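Local coordinates for protein glucose dehydrogenase (Serratia sp. FS14, PDB 7CDY) that is a beta-propeller protein of the glucose/sorbosone dehydrogenase family that carries a bound calcium ion, at residues A[94-99]-A[164-169]; A[130-133]-A[137-140]. All coordinates share one frame; numbering follows the deposited sequence.

Contact 1 (A[94-99]-A[164-169]); sequences VGYGRL and TAEGAV
The hydroxyl of Tyr96 donates a short hydrogen bond to the carboxylate of Glu166, OH to OE1 2.5 Å, received on the syn lone pair of OE1, the side facing OE2. OE1 lies at the edge of the tyrosine ring and near its plane, while the ring and carboxylate planes stand 77° apart. The first side-chain bond of Glu166 points away from strand 90-99; the bend at chi2 (-58°) brings the carboxylate back to the hydroxyl. The other oxygen, OE2, forms a salt bridge with Arg76, and because the same arginine makes a cation-pi contact with the Tyr96 ring, acid, base and aromatic form one cluster. In this beta-propeller the bond ties strand 90-99 of one antiparallel sheet to the loop that follows strand 160-163 of another, at the protein surface. The loop is shaped by a type I turn from Thr164 to Gly167, closed by Gly167 N to Thr164 O at 2.9 Å. Thr164 OG1 accepts two backbone N-H groups, from Glu166 N at 3.2 Å, which makes an ST turn, and from Ala168 N just past the turn at 3.0 Å. Ala165 O lies 4.0 Å from Tyr96 CE2 and is hydrogen-bonded by the hydroxyl of Tyr78.

Contact 2 (A[130-133]-A[137-140]); sequences AFDR and LFIA
Ala130 and Phe138 form an antiparallel hydrogen-bonded pair in which the backbone N-H and carbonyl of each residue are satisfied by the other. Phe138 N reaches Ala130 O at 2.8 Å, with an N-H...O angle of 165°; the return bond, Ala130 N to Phe138 O, is 3.0 Å and more bent, at 153°. One residue along, Phe131 faces Leu137 as a non-hydrogen-bonded pair, and here the side chains do the work. Leu137 CD1 sits over one face of the Phe131 ring, 4.0 Å from the centroid and 14° off the normal, a CH-pi contact. Past the end of the strand, Asp132 carries its carboxylate to the rim of the Phe138 ring, Asp132 OD2 lying 3.6 Å from Phe138 CE1 and near the ring plane. Its polar needs are met by other groups: OD1 accepts from Tyr136 N in the turn, and OD2 is hydrogen-bonded to a glycerol, probably a crystallisation additive. On the opposite edge of strand 137-140, Leu137 and Ile139 form backbone hydrogen bonds with Leu163 and Val161. The arrangement is a beta hairpin whose first strand, 129-131, is an outermost strand of a four-stranded antiparallel sheet, as in the blades of a beta-propeller.

How the contacts relate
Contact 1 and contact 2 have centres 11 Å apart and lie on the same side of the chain's centre, but at different depths: the centre of contact 1 is about 17 Å from that point and the centre of contact 2 about 10 Å. Strand 160-163 joins them, pairing with 137-140 and running on into 164-169. Direct packing is mostly apolar, with Val94 CG2 3.9 Å from Ile139 CG2 and Val94 CG1 4.3 Å from Leu137 CD2, which brings two neighbouring sheets together; Thr164 O also lies 4.2 Å from Leu137 CB. Tyr78 is a shared partner, its ring meeting Tyr96 and, edge-to-face, Phe131. Neither contact includes the calcium ligands Glu217 and Tyr227; the glycerol at Asp132 belongs to the inner contact.

Contact 1 (A[94-99]-A[164-169])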
loop_
_atom_site.group_PDB
_atom_site.type_symbol
_atom_site.label_atom_id
_atom_site.label_comp_id
_atom_site.label_asym_id
_atom_site.label_seq_id
_atom_site.Cartn_x
_atom_site.Cartn_y
_atom_site.Cartn_z
ATOM N N VAL A 94 -11.449 -5.228 3.344
ATOM C CA VAL A 94 -10.348 -6.007 3.896
ATOM C C VAL A 94 -10.949 -7.220 4.590
ATOM O O VAL A 94 -11.943 -7.092 5.326
ATOM C CB VAL A 94 -9.509 -5.165 4.881
ATOM C CG1 VAL A 94 -8.382 -5.995 5.494
ATOM C CG2 VAL A 94 -8.945 -3.922 4.178
ATOM N N GLY A 95 -10.375 -8.395 4.351
ATOM C CA GLY A 95 -10.818 -9.595 5.031
ATOM C C GLY A 95 -9.649 -10.524 5.270
ATOM O O GLY A 95 -8.506 -10.212 4.931
ATOM N N TYR A 96 -9.947 -11.692 5.838
ATOM C CA TYR A 96 -8.926 -12.714 5.954
ATOM C C TYR A 96 -9.546 -14.090 5.808
ATOM O O TYR A 96 -10.748 -14.280 6.016
ATOM C CB TYR A 96 -8.105 -12.601 7.247
ATOM C CG TYR A 96 -8.833 -12.938 8.542
ATOM C CD1 TYR A 96 -9.091 -14.265 8.901
ATOM C CD2 TYR A 96 -9.197 -11.933 9.437
ATOM C CE1 TYR A 96 -9.729 -14.582 10.101
ATOM C CE2 TYR A 96 -9.838 -12.239 10.642
ATOM C CZ TYR A 96 -10.090 -13.569 10.958
ATOM O OH TYR A 96 -10.716 -13.895 12.143
ATOM N N GLY A 97 -8.700 -15.034 5.416
ATOM C CA GLY A 97 -9.000 -16.451 5.471
ATOM C C GLY A 97 -7.770 -17.207 5.910
ATOM O O GLY A 97 -6.766 -16.599 6.308
ATOM N N ARG A 98 -7.824 -18.536 5.872
ATOM C CA ARG A 98 -6.685 -19.360 6.243
ATOM C C ARG A 98 -6.177 -20.078 5.004
ATOM O O ARG A 98 -6.949 -20.768 4.328
ATOM C CB ARG A 98 -7.072 -20.379 7.316
ATOM C CG ARG A 98 -5.906 -21.231 7.759
ATOM C CD ARG A 98 -6.316 -22.284 8.782
ATOM N NE ARG A 98 -5.161 -23.036 9.269
ATOM C CZ ARG A 98 -4.674 -24.129 8.686
ATOM N NH1 ARG A 98 -5.220 -24.586 7.556
ATOM N NH2 ARG A 98 -3.621 -24.744 9.217
ATOM N N LEU A 99 -4.891 -19.936 4.715
ATOM C CA LEU A 99 -4.322 -20.675 3.596
ATOM C C LEU A 99 -4.219 -22.147 3.983
ATOM O O LEU A 99 -3.599 -22.491 4.995
ATOM C CB LEU A 99 -2.953 -20.115 3.214
ATOM C CG LEU A 99 -2.311 -20.731 1.962
ATOM C CD1 LEU A 99 -3.203 -20.518 0.753
ATOM C CD2 LEU A 99 -0.928 -20.155 1.715
ATOM N N THR A 164 -7.959 -3.769 15.297
ATOM C CA THR A 164 -7.368 -4.982 15.849
ATOM C C THR A 164 -7.236 -6.042 14.758
ATOM O O THR A 164 -7.738 -5.895 13.639
ATOM C CB THR A 164 -8.233 -5.563 16.975
ATOM O OG1 THR A 164 -9.424 -6.133 16.417
ATOM C CG2 THR A 164 -8.593 -4.488 18.024
ATOM N N ALA A 165 -6.584 -7.149 15.126
ATOM C CA ALA A 165 -6.435 -8.291 14.226
ATOM C C ALA A 165 -7.771 -8.826 13.724
ATOM O O ALA A 165 -7.814 -9.472 12.667
ATOM C CB ALA A 165 -5.678 -9.410 14.948
ATOM N N GLU A 166 -8.852 -8.609 14.465
ATOM C CA GLU A 166 -10.172 -9.080 14.080
ATOM C C GLU A 166 -11.029 -7.993 13.455
ATOM O O GLU A 166 -12.208 -8.230 13.179
ATOM C CB GLU A 166 -10.896 -9.681 15.296
ATOM C CG GLU A 166 -10.194 -10.895 15.902
ATOM C CD GLU A 166 -10.001 -12.038 14.917
ATOM O OE1 GLU A 166 -10.817 -12.151 13.978
ATOM O OE2 GLU A 166 -9.051 -12.824 15.118
ATOM N N GLY A 167 -10.477 -6.803 13.246
ATOM C CA GLY A 167 -11.240 -5.714 12.673
ATOM C C GLY A 167 -12.011 -4.874 13.665
ATOM O O GLY A 167 -12.804 -4.030 13.244
ATOM N N ALA A 168 -11.802 -5.070 14.965
ATOM C CA ALA A 168 -12.485 -4.247 15.949
ATOM C C ALA A 168 -11.771 -2.907 16.108
ATOM O O ALA A 168 -10.606 -2.748 15.748
ATOM C CB ALA A 168 -12.544 -4.972 17.296
ATOM N N VAL A 169 -12.486 -1.938 16.674
ATOM C CA VAL A 169 -11.924 -0.614 16.944
ATOM C C VAL A 169 -11.138 -0.634 18.248
ATOM O O VAL A 169 -11.722 -0.918 19.308
ATOM C CB VAL A 169 -13.031 0.442 17.039
ATOM C CG1 VAL A 169 -12.433 1.798 17.400
ATOM C CG2 VAL A 169 -13.786 0.525 15.724
#

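Contact 2 (A[130-133]-A[137-140])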
loop_
_atom_site.group_PDB
_atom_site.type_symbol
_atom_site.label_atom_id
_atom_site.label_comp_id
_atom_site.label_asym_id
_atom_site.label_seq_id
_atom_site.Cartn_x
_atom_site.Cartn_y
_atom_site.Cartn_z
ATOM N N ALA A 130 -0.553 -2.870 6.697
ATOM C CA ALA A 130 0.669 -3.110 7.453
ATOM C C ALA A 130 0.325 -3.349 8.915
ATOM O O ALA A 130 -0.540 -2.667 9.475
ATOM C CB ALA A 130 1.632 -1.916 7.352
ATOM N N PHE A 131 1.034 -4.287 9.533
ATOM C CA PHE A 131 0.917 -4.487 10.969
ATOM C C PHE A 131 1.964 -3.650 11.702
ATOM O O PHE A 131 3.079 -3.449 11.221
ATOM C CB PHE A 131 1.071 -5.974 11.318
ATOM C CG PHE A 131 -0.153 -6.792 11.018
ATOM C CD1 PHE A 131 -1.223 -6.800 11.900
ATOM C CD2 PHE A 131 -0.247 -7.549 9.858
ATOM C CE1 PHE A 131 -2.360 -7.536 11.619
ATOM C CE2 PHE A 131 -1.382 -8.295 9.593
ATOM C CZ PHE A 131 -2.439 -8.280 10.470
ATOM N N ASP A 132 1.591 -3.145 12.876
ATOM C CA ASP A 132 2.568 -2.498 13.742
ATOM C C ASP A 132 3.189 -3.529 14.693
ATOM O O ASP A 132 2.912 -4.726 14.609
ATOM C CB ASP A 132 1.976 -1.250 14.410
ATOM C CG ASP A 132 1.037 -1.563 15.580
ATOM O OD1 ASP A 132 0.832 -2.730 15.939
ATOM O OD2 ASP A 132 0.489 -0.588 16.141
ATOM N N ARG A 133 4.037 -3.063 15.619
ATOM C CA ARG A 133 4.760 -3.989 16.495
ATOM C C ARG A 133 3.834 -4.757 17.432
ATOM O O ARG A 133 4.174 -5.869 17.854
ATOM C CB ARG A 133 5.812 -3.238 17.311
ATOM C CG ARG A 133 7.104 -2.939 16.560
ATOM C CD ARG A 133 8.032 -2.092 17.419
ATOM N NE ARG A 133 9.274 -1.753 16.731
ATOM C CZ ARG A 133 10.226 -0.984 17.250
ATOM N NH1 ARG A 133 10.071 -0.468 18.461
ATOM N NH2 ARG A 133 11.330 -0.730 16.560
ATOM N N LEU A 137 -3.624 -3.654 12.908
ATOM C CA LEU A 137 -3.672 -3.617 11.452
ATOM C C LEU A 137 -3.942 -2.194 10.983
ATOM O O LEU A 137 -4.974 -1.610 11.327
ATOM C CB LEU A 137 -4.776 -4.548 10.959
ATOM C CG LEU A 137 -4.968 -4.584 9.440
ATOM C CD1 LEU A 137 -3.688 -5.002 8.707
ATOM C CD2 LEU A 137 -6.134 -5.510 9.089
ATOM N N PHE A 138 -3.020 -1.644 10.190
ATOM C CA PHE A 138 -3.212 -0.363 9.522
ATOM C C PHE A 138 -3.671 -0.564 8.080
ATOM O O PHE A 138 -3.150 -1.424 7.360
ATOM C CB PHE A 138 -1.930 0.465 9.556
ATOM C CG PHE A 138 -1.664 1.112 10.885
ATOM C CD1 PHE A 138 -1.196 0.367 11.952
ATOM C CD2 PHE A 138 -1.878 2.472 11.059
ATOM C CE1 PHE A 138 -0.961 0.972 13.183
ATOM C CE2 PHE A 138 -1.629 3.079 12.276
ATOM C CZ PHE A 138 -1.179 2.326 13.331
ATOM N N ILE A 139 -4.662 0.223 7.673
ATOM C CA ILE A 139 -5.279 0.120 6.355
ATOM C C ILE A 139 -5.287 1.512 5.736
ATOM O O ILE A 139 -5.877 2.441 6.299
ATOM C CB ILE A 139 -6.720 -0.405 6.461
ATOM C CG1 ILE A 139 -6.775 -1.740 7.216
ATOM C CG2 ILE A 139 -7.343 -0.512 5.091
ATOM C CD1 ILE A 139 -8.177 -2.113 7.664
ATOM N N ALA A 140 -4.670 1.657 4.562
ATOM C CA ALA A 140 -4.582 2.946 3.877
ATOM C C ALA A 140 -5.676 3.024 2.820
ATOM O O ALA A 140 -5.748 2.166 1.932
ATOM C CB ALA A 140 -3.198 3.111 3.248
#